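Local coordinates for pirin-like protein YhaK (PDB 2VEC) that is a monomeric, cytoplasmic bicupin of the pirin family with a reactive cysteine, lacks quercetin 2,3-dioxygenase activity and is probably redox-sensitive, at residues M160-Q164 and E193-F197; V188-G192 and L241-L247. All coordinates share one frame; numbering follows the deposited sequence.

Both contacts sit at one end of the C-terminal cupin of this bicupin, their centres about 9 Å apart, and each ties together the two sheets of the barrel. Contact 1 joins strand 163-168 of the mixed sheet to strand 194-198, an outermost strand of the four-stranded sheet; contact 2 joins the end of strand 183-189 and its following turn to the end of strand 238-243 and the turn into strand 247-254. Along the chain the segments run 160-164, 188-192, 193-197, 241-247, so the contacts interleave. The backbone connects them directly: Ala195 O probably accepts a hydrogen bond from Leu241 N, and Glu193 O from Ala243 N. The contacts therefore lie side by side, reaching the same two sheets.

Contact 1 (M160-Q164 and E193-F197); sequences MGKQQ and ESANF
Lys162, in the loop just before strand 163-168, and Gln163, at its start, reach across to strand 194-198 of the other sheet of the C-terminal cupin barrel, bridging the two sheets with side chains rather than by backbone pairing; even the closest CA atoms, those of Lys162 and Ala195, are 6.9 Å apart.

Two hydrogen bonds, both to backbone carbonyls, carry the polar part. Lys162 NZ gives one to Ser194 O at 2.8 Å, approaching nearly along the C=O axis. Its chain is bent at chi3 (52°), which brings the ammonium to the strand, and a long flexible lysine suits this span. A water accepts from NZ and from Ser194 N, so the lysine holds the C=O of Ser194 directly and meets its N-H through the water. Glu193 OE2 lies 4.7 Å from Lys162 NZ, where a weak electrostatic attraction is probable, while its OE1 is taken by Asp190 N. Gln163 NE2 bonds to Asn196 O at 3.0 Å; the bond is straight (168°) and lies close to the amide plane, but reaches the carbonyl from a tilt.

The main packing contact is between Gln163 and the buried Phe197. Glutamine fits here because its aliphatic part can lie against a ring while its amide reaches the strand. CB packs on CE1 and CZ, NE2 stands over one ring face near the rim, and amide and ring planes differ by 35°. Phe197 also meets His185 edge-to-face and touches Leu241 and Leu251 within the barrel. The closest approach to the ring is Gln163 OE1 to Phe197 CE1, 3.2 Å.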
ATOM      1  N   MET A 160       8.686   3.326  10.605  1.00 31.33           N
ATOM      2  CA  MET A 160       7.921   2.558  11.638  1.00 32.18           C
ATOM      3  C   MET A 160       7.442   3.432  12.816  1.00 33.50           C
ATOM      4  O   MET A 160       7.118   2.925  13.900  1.00 33.82           O
ATOM      5  CB  MET A 160       8.747   1.360  12.153  1.00 33.11           C
ATOM      6  CG  MET A 160       9.216   0.396  11.053  1.00 31.13           C
ATOM      7  SD  MET A 160       7.815  -0.304  10.131  1.00 33.94           S
ATOM      8  CE  MET A 160       8.621  -1.458   9.048  1.00 38.08           C
ATOM      9  N   GLY A 161       7.374   4.747  12.597  1.00 33.62           N
ATOM     10  CA  GLY A 161       6.881   5.647  13.653  1.00 35.35           C
ATOM     11  C   GLY A 161       5.340   5.622  13.636  1.00 33.72           C
ATOM     12  O   GLY A 161       4.724   4.868  12.880  1.00 31.55           O
ATOM     13  N   LYS A 162       4.717   6.452  14.471  1.00 35.14           N
ATOM     14  CA  LYS A 162       3.237   6.477  14.524  1.00 35.23           C
ATOM     15  C   LYS A 162       2.622   6.659  13.149  1.00 32.95           C
ATOM     16  O   LYS A 162       1.677   5.927  12.786  1.00 31.32           O
ATOM     17  CB  LYS A 162       2.719   7.555  15.462  1.00 37.13           C
ATOM     18  CG  LYS A 162       3.127   7.373  16.919  1.00 41.06           C
ATOM     19  CD  LYS A 162       2.386   8.368  17.844  1.00 44.74           C
ATOM     20  CE  LYS A 162       0.842   8.326  17.621  1.00 48.85           C
ATOM     21  NZ  LYS A 162       0.166   9.310  18.530  1.00 54.29           N
ATOM     22  N   GLN A 163       3.115   7.634  12.375  1.00 32.18           N
ATOM     23  CA  GLN A 163       2.654   7.770  10.988  1.00 30.32           C
ATOM     24  C   GLN A 163       3.759   8.299  10.118  1.00 30.47           C
ATOM     25  O   GLN A 163       4.557   9.132  10.571  1.00 31.93           O
ATOM     26  CB  GLN A 163       1.436   8.698  10.866  1.00 31.22           C
ATOM     27  CG  GLN A 163       1.632  10.140  11.445  1.00 32.84           C
ATOM     28  CD  GLN A 163       0.481  11.023  10.981  1.00 34.81           C
ATOM     29  OE1 GLN A 163       0.354  11.316   9.770  1.00 35.87           O
ATOM     30  NE2 GLN A 163      -0.382  11.414  11.915  1.00 33.98           N
ATOM     31  N   GLN A 164       3.857   7.802   8.892  1.00 28.55           N
ATOM     32  CA  GLN A 164       4.845   8.314   7.937  1.00 29.07           C
ATOM     33  C   GLN A 164       4.158   8.509   6.603  1.00 27.88           C
ATOM     34  O   GLN A 164       3.384   7.671   6.187  1.00 27.23           O
ATOM     35  CB  GLN A 164       6.024   7.338   7.796  1.00 29.31           C
ATOM     36  CG  GLN A 164       7.115   7.839   6.846  1.00 29.18           C
ATOM     37  CD  GLN A 164       8.270   6.854   6.674  1.00 31.15           C
ATOM     38  OE1 GLN A 164       8.178   5.688   7.033  1.00 32.05           O
ATOM     39  NE2 GLN A 164       9.363   7.336   6.084  1.00 32.15           N
ATOM     40  N   GLU A 193      -3.524   3.929  20.982  1.00 43.51           N
ATOM     41  CA  GLU A 193      -2.854   5.116  20.414  1.00 43.96           C
ATOM     42  C   GLU A 193      -3.670   5.632  19.225  1.00 41.54           C
ATOM     43  O   GLU A 193      -4.465   4.892  18.647  1.00 38.99           O
ATOM     44  CB  GLU A 193      -1.435   4.789  19.922  1.00 41.91           C
ATOM     45  CG  GLU A 193      -0.380   4.516  20.986  1.00 47.26           C
ATOM     46  CD  GLU A 193       1.050   4.765  20.460  1.00 47.79           C
ATOM     47  OE1 GLU A 193       1.523   4.061  19.531  1.00 45.21           O
ATOM     48  OE2 GLU A 193       1.728   5.658  21.019  1.00 56.01           O
ATOM     49  N   SER A 194      -3.476   6.897  18.860  1.00 41.85           N
ATOM     50  CA  SER A 194      -4.210   7.467  17.721  1.00 40.68           C
ATOM     51  C   SER A 194      -3.322   8.337  16.846  1.00 40.36           C
ATOM     52  O   SER A 194      -2.277   8.825  17.302  1.00 41.65           O
ATOM     53  CB  SER A 194      -5.416   8.287  18.206  1.00 42.24           C
ATOM     54  OG  SER A 194      -5.025   9.295  19.093  1.00 47.97           O
ATOM     55  N   ALA A 195      -3.760   8.550  15.611  1.00 37.95           N
ATOM     56  CA  ALA A 195      -3.039   9.363  14.622  1.00 37.90           C
ATOM     57  C   ALA A 195      -4.076  10.109  13.799  1.00 37.99           C
ATOM     58  O   ALA A 195      -5.104   9.517  13.407  1.00 36.48           O
ATOM     59  CB  ALA A 195      -2.173   8.480  13.715  1.00 35.95           C
ATOM     60  N   ASN A 196      -3.819  11.394  13.551  1.00 38.68           N
ATOM     61  CA  ASN A 196      -4.759  12.239  12.805  1.00 40.25           C
ATOM     62  C   ASN A 196      -4.200  12.544  11.411  1.00 38.55           C
ATOM     63  O   ASN A 196      -2.970  12.709  11.240  1.00 37.47           O
ATOM     64  CB  ASN A 196      -5.039  13.550  13.593  1.00 43.92           C
ATOM     65  CG  ASN A 196      -6.026  14.479  12.865  1.00 48.62           C
ATOM     66  OD1 ASN A 196      -5.617  15.482  12.262  1.00 53.62           O
ATOM     67  ND2 ASN A 196      -7.324  14.135  12.896  1.00 49.41           N
ATOM     68  N   PHE A 197      -5.099  12.644  10.430  1.00 37.97           N
ATOM     69  CA  PHE A 197      -4.743  12.860   9.015  1.00 35.89           C
ATOM     70  C   PHE A 197      -5.660  13.926   8.399  1.00 37.83           C
ATOM     71  O   PHE A 197      -6.885  13.915   8.601  1.00 36.79           O
ATOM     72  CB  PHE A 197      -4.789  11.548   8.212  1.00 33.49           C
ATOM     73  CG  PHE A 197      -3.966  10.445   8.821  1.00 31.33           C
ATOM     74  CD1 PHE A 197      -2.651  10.228   8.399  1.00 31.70           C
ATOM     75  CD2 PHE A 197      -4.486   9.655   9.838  1.00 30.96           C
ATOM     76  CE1 PHE A 197      -1.860   9.205   8.972  1.00 30.29           C
ATOM     77  CE2 PHE A 197      -3.714   8.643  10.436  1.00 33.26           C
ATOM     78  CZ  PHE A 197      -2.402   8.416   9.994  1.00 31.17           C
TER
HETATM   79  O   HOH W   1      -1.712   8.501  20.685  1.00 42.53           O

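Contact 2 (V188-G192 and L241-L247); sequences VLDKG and LVADSPL
Leu189 and Leu247 form an antiparallel hydrogen-bonded pair, with Leu247 N to Leu189 O at 2.8 Å and Leu189 N to Leu247 O at 3.1 Å. Beyond this pair the chain after Leu189 and the chain before Leu247 run on as turns that stay close together, joined again by a third bond, from Gly192 N to Ala243 O (2.8 Å). This donor stands above the carbonyl plane. At the positive phi of Gly192 (85°) a side chain would collide with the carbonyl O of Lys191, which glycine avoids.

The side chains of Leu189 and Leu247 lie side by side, both buried, with Leu189 CD1 4.1 Å from Leu247 CD2. Ala243 puts its CB 3.8 Å from Leu189 CB and 3.3 Å from Asp190 O, a closeness that suits a small residue. On the outside, Lys191 lays its aliphatic chain along Asp244 and Ser245: with CG anti to the backbone N (chi1 -175°), CG and CE run past Asp244 O, at 3.6 Å from CE. Asp244 OD2 is held by His214, and Ser245 OG by Lys212 and Gly34. The turns link the two sheets at one end of the C-terminal cupin beta-barrel of this bicupin.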
ATOM      1  N   VAL A 188       1.824   2.912  12.407  1.00 27.84           N
ATOM      2  CA  VAL A 188       2.236   1.860  13.347  1.00 28.53           C
ATOM      3  C   VAL A 188       1.884   2.390  14.718  1.00 30.57           C
ATOM      4  O   VAL A 188       2.495   3.369  15.172  1.00 33.03           O
ATOM      5  CB  VAL A 188       3.788   1.530  13.251  1.00 29.52           C
ATOM      6  CG1 VAL A 188       4.158   0.351  14.185  1.00 29.53           C
ATOM      7  CG2 VAL A 188       4.172   1.193  11.767  1.00 27.74           C
ATOM      8  N   LEU A 189       0.916   1.765  15.371  1.00 30.91           N
ATOM      9  CA  LEU A 189       0.399   2.259  16.673  1.00 33.43           C
ATOM     10  C   LEU A 189       0.286   1.120  17.665  1.00 34.90           C
ATOM     11  O   LEU A 189      -0.025  -0.012  17.248  1.00 35.20           O
ATOM     12  CB  LEU A 189      -1.009   2.875  16.508  1.00 31.90           C
ATOM     13  CG  LEU A 189      -1.133   4.139  15.632  1.00 31.27           C
ATOM     14  CD1 LEU A 189      -2.586   4.556  15.369  1.00 31.67           C
ATOM     15  CD2 LEU A 189      -0.285   5.326  16.155  1.00 33.19           C
ATOM     16  N   ASP A 190       0.501   1.426  18.944  1.00 38.01           N
ATOM     17  CA  ASP A 190       0.179   0.525  20.058  1.00 41.14           C
ATOM     18  C   ASP A 190      -1.318   0.646  20.335  1.00 40.57           C
ATOM     19  O   ASP A 190      -1.951   1.652  19.976  1.00 39.50           O
ATOM     20  CB  ASP A 190       0.975   0.877  21.338  1.00 44.65           C
ATOM     21  CG  ASP A 190       2.496   0.705  21.174  1.00 49.42           C
ATOM     22  OD1 ASP A 190       2.926  -0.188  20.419  1.00 50.94           O
ATOM     23  OD2 ASP A 190       3.275   1.443  21.827  1.00 56.28           O
ATOM     24  N   LYS A 191      -1.882  -0.376  20.967  1.00 41.48           N
ATOM     25  CA  LYS A 191      -3.296  -0.381  21.326  1.00 41.64           C
ATOM     26  C   LYS A 191      -3.652   0.905  22.064  1.00 43.49           C
ATOM     27  O   LYS A 191      -2.931   1.335  22.982  1.00 45.29           O
ATOM     28  CB  LYS A 191      -3.623  -1.610  22.181  1.00 43.60           C
ATOM     29  CG  LYS A 191      -5.081  -1.778  22.503  1.00 44.65           C
ATOM     30  CD  LYS A 191      -5.283  -2.975  23.429  1.00 50.67           C
ATOM     31  CE  LYS A 191      -6.748  -3.189  23.760  1.00 54.01           C
ATOM     32  NZ  LYS A 191      -7.184  -2.387  24.915  1.00 59.73           N
ATOM     33  N   GLY A 192      -4.736   1.533  21.636  1.00 43.50           N
ATOM     34  CA  GLY A 192      -5.224   2.739  22.286  1.00 45.80           C
ATOM     35  C   GLY A 192      -4.565   4.029  21.817  1.00 45.74           C
ATOM     36  O   GLY A 192      -4.998   5.100  22.228  1.00 46.85           O
ATOM     37  N   LEU A 241      -7.448   7.893  13.361  1.00 32.52           N
ATOM     38  CA  LEU A 241      -7.397   6.447  13.463  1.00 32.63           C
ATOM     39  C   LEU A 241      -6.993   6.063  14.855  1.00 33.60           C
ATOM     40  O   LEU A 241      -6.030   6.623  15.407  1.00 35.10           O
ATOM     41  CB  LEU A 241      -6.337   5.877  12.515  1.00 31.59           C
ATOM     42  CG  LEU A 241      -6.539   6.146  11.008  1.00 31.14           C
ATOM     43  CD1 LEU A 241      -5.476   5.382  10.254  1.00 29.04           C
ATOM     44  CD2 LEU A 241      -7.962   5.768  10.563  1.00 27.07           C
ATOM     45  N   VAL A 242      -7.671   5.060  15.407  1.00 33.57           N
ATOM     46  CA  VAL A 242      -7.397   4.662  16.804  1.00 34.82           C
ATOM     47  C   VAL A 242      -7.177   3.150  16.845  1.00 34.95           C
ATOM     48  O   VAL A 242      -8.038   2.378  16.365  1.00 34.12           O
ATOM     49  CB  VAL A 242      -8.577   5.016  17.756  1.00 36.52           C
ATOM     50  CG1 VAL A 242      -8.246   4.622  19.211  1.00 37.68           C
ATOM     51  CG2 VAL A 242      -8.938   6.507  17.667  1.00 38.97           C
ATOM     52  N   ALA A 243      -6.052   2.725  17.414  1.00 35.19           N
ATOM     53  CA  ALA A 243      -5.731   1.302  17.438  1.00 34.06           C
ATOM     54  C   ALA A 243      -6.509   0.558  18.511  1.00 35.92           C
ATOM     55  O   ALA A 243      -6.603   1.013  19.642  1.00 37.69           O
ATOM     56  CB  ALA A 243      -4.222   1.074  17.605  1.00 33.89           C
ATOM     57  N   ASP A 244      -7.078  -0.584  18.122  1.00 35.52           N
ATOM     58  CA  ASP A 244      -7.767  -1.450  19.052  1.00 37.33           C
ATOM     59  C   ASP A 244      -6.969  -2.673  19.412  1.00 37.85           C
ATOM     60  O   ASP A 244      -7.418  -3.483  20.227  1.00 39.33           O
ATOM     61  CB  ASP A 244      -9.099  -1.865  18.470  1.00 36.95           C
ATOM     62  CG  ASP A 244     -10.026  -0.711  18.336  1.00 39.10           C
ATOM     63  OD1 ASP A 244     -10.204   0.003  19.340  1.00 41.15           O
ATOM     64  OD2 ASP A 244     -10.525  -0.491  17.222  1.00 38.53           O
ATOM     65  N   SER A 245      -5.786  -2.790  18.804  1.00 36.23           N
ATOM     66  CA  SER A 245      -4.745  -3.739  19.193  1.00 37.54           C
ATOM     67  C   SER A 245      -3.453  -3.181  18.599  1.00 36.93           C
ATOM     68  O   SER A 245      -3.507  -2.162  17.901  1.00 36.72           O
ATOM     69  CB  SER A 245      -5.022  -5.123  18.612  1.00 37.36           C
ATOM     70  OG  SER A 245      -5.046  -5.103  17.184  1.00 36.56           O
ATOM     71  N   PRO A 246      -2.295  -3.835  18.832  1.00 38.16           N
ATOM     72  CA  PRO A 246      -1.102  -3.367  18.097  1.00 37.08           C
ATOM     73  C   PRO A 246      -1.384  -3.362  16.598  1.00 35.29           C
ATOM     74  O   PRO A 246      -1.971  -4.314  16.098  1.00 34.95           O
ATOM     75  CB  PRO A 246      -0.036  -4.400  18.464  1.00 39.02           C
ATOM     76  CG  PRO A 246      -0.474  -4.923  19.834  1.00 41.03           C
ATOM     77  CD  PRO A 246      -1.990  -4.956  19.753  1.00 39.77           C
ATOM     78  N   LEU A 247      -1.014  -2.294  15.891  1.00 33.16           N
ATOM     79  CA  LEU A 247      -1.564  -2.056  14.565  1.00 30.57           C
ATOM     80  C   LEU A 247      -0.477  -1.697  13.547  1.00 30.58           C
ATOM     81  O   LEU A 247       0.449  -0.957  13.870  1.00 31.26           O
ATOM     82  CB  LEU A 247      -2.541  -0.885  14.660  1.00 30.37           C
ATOM     83  CG  LEU A 247      -3.158  -0.362  13.368  1.00 27.49           C
ATOM     84  CD1 LEU A 247      -4.199  -1.359  12.876  1.00 28.03           C
ATOM     85  CD2 LEU A 247      -3.736   1.038  13.587  1.00 27.76           C
TER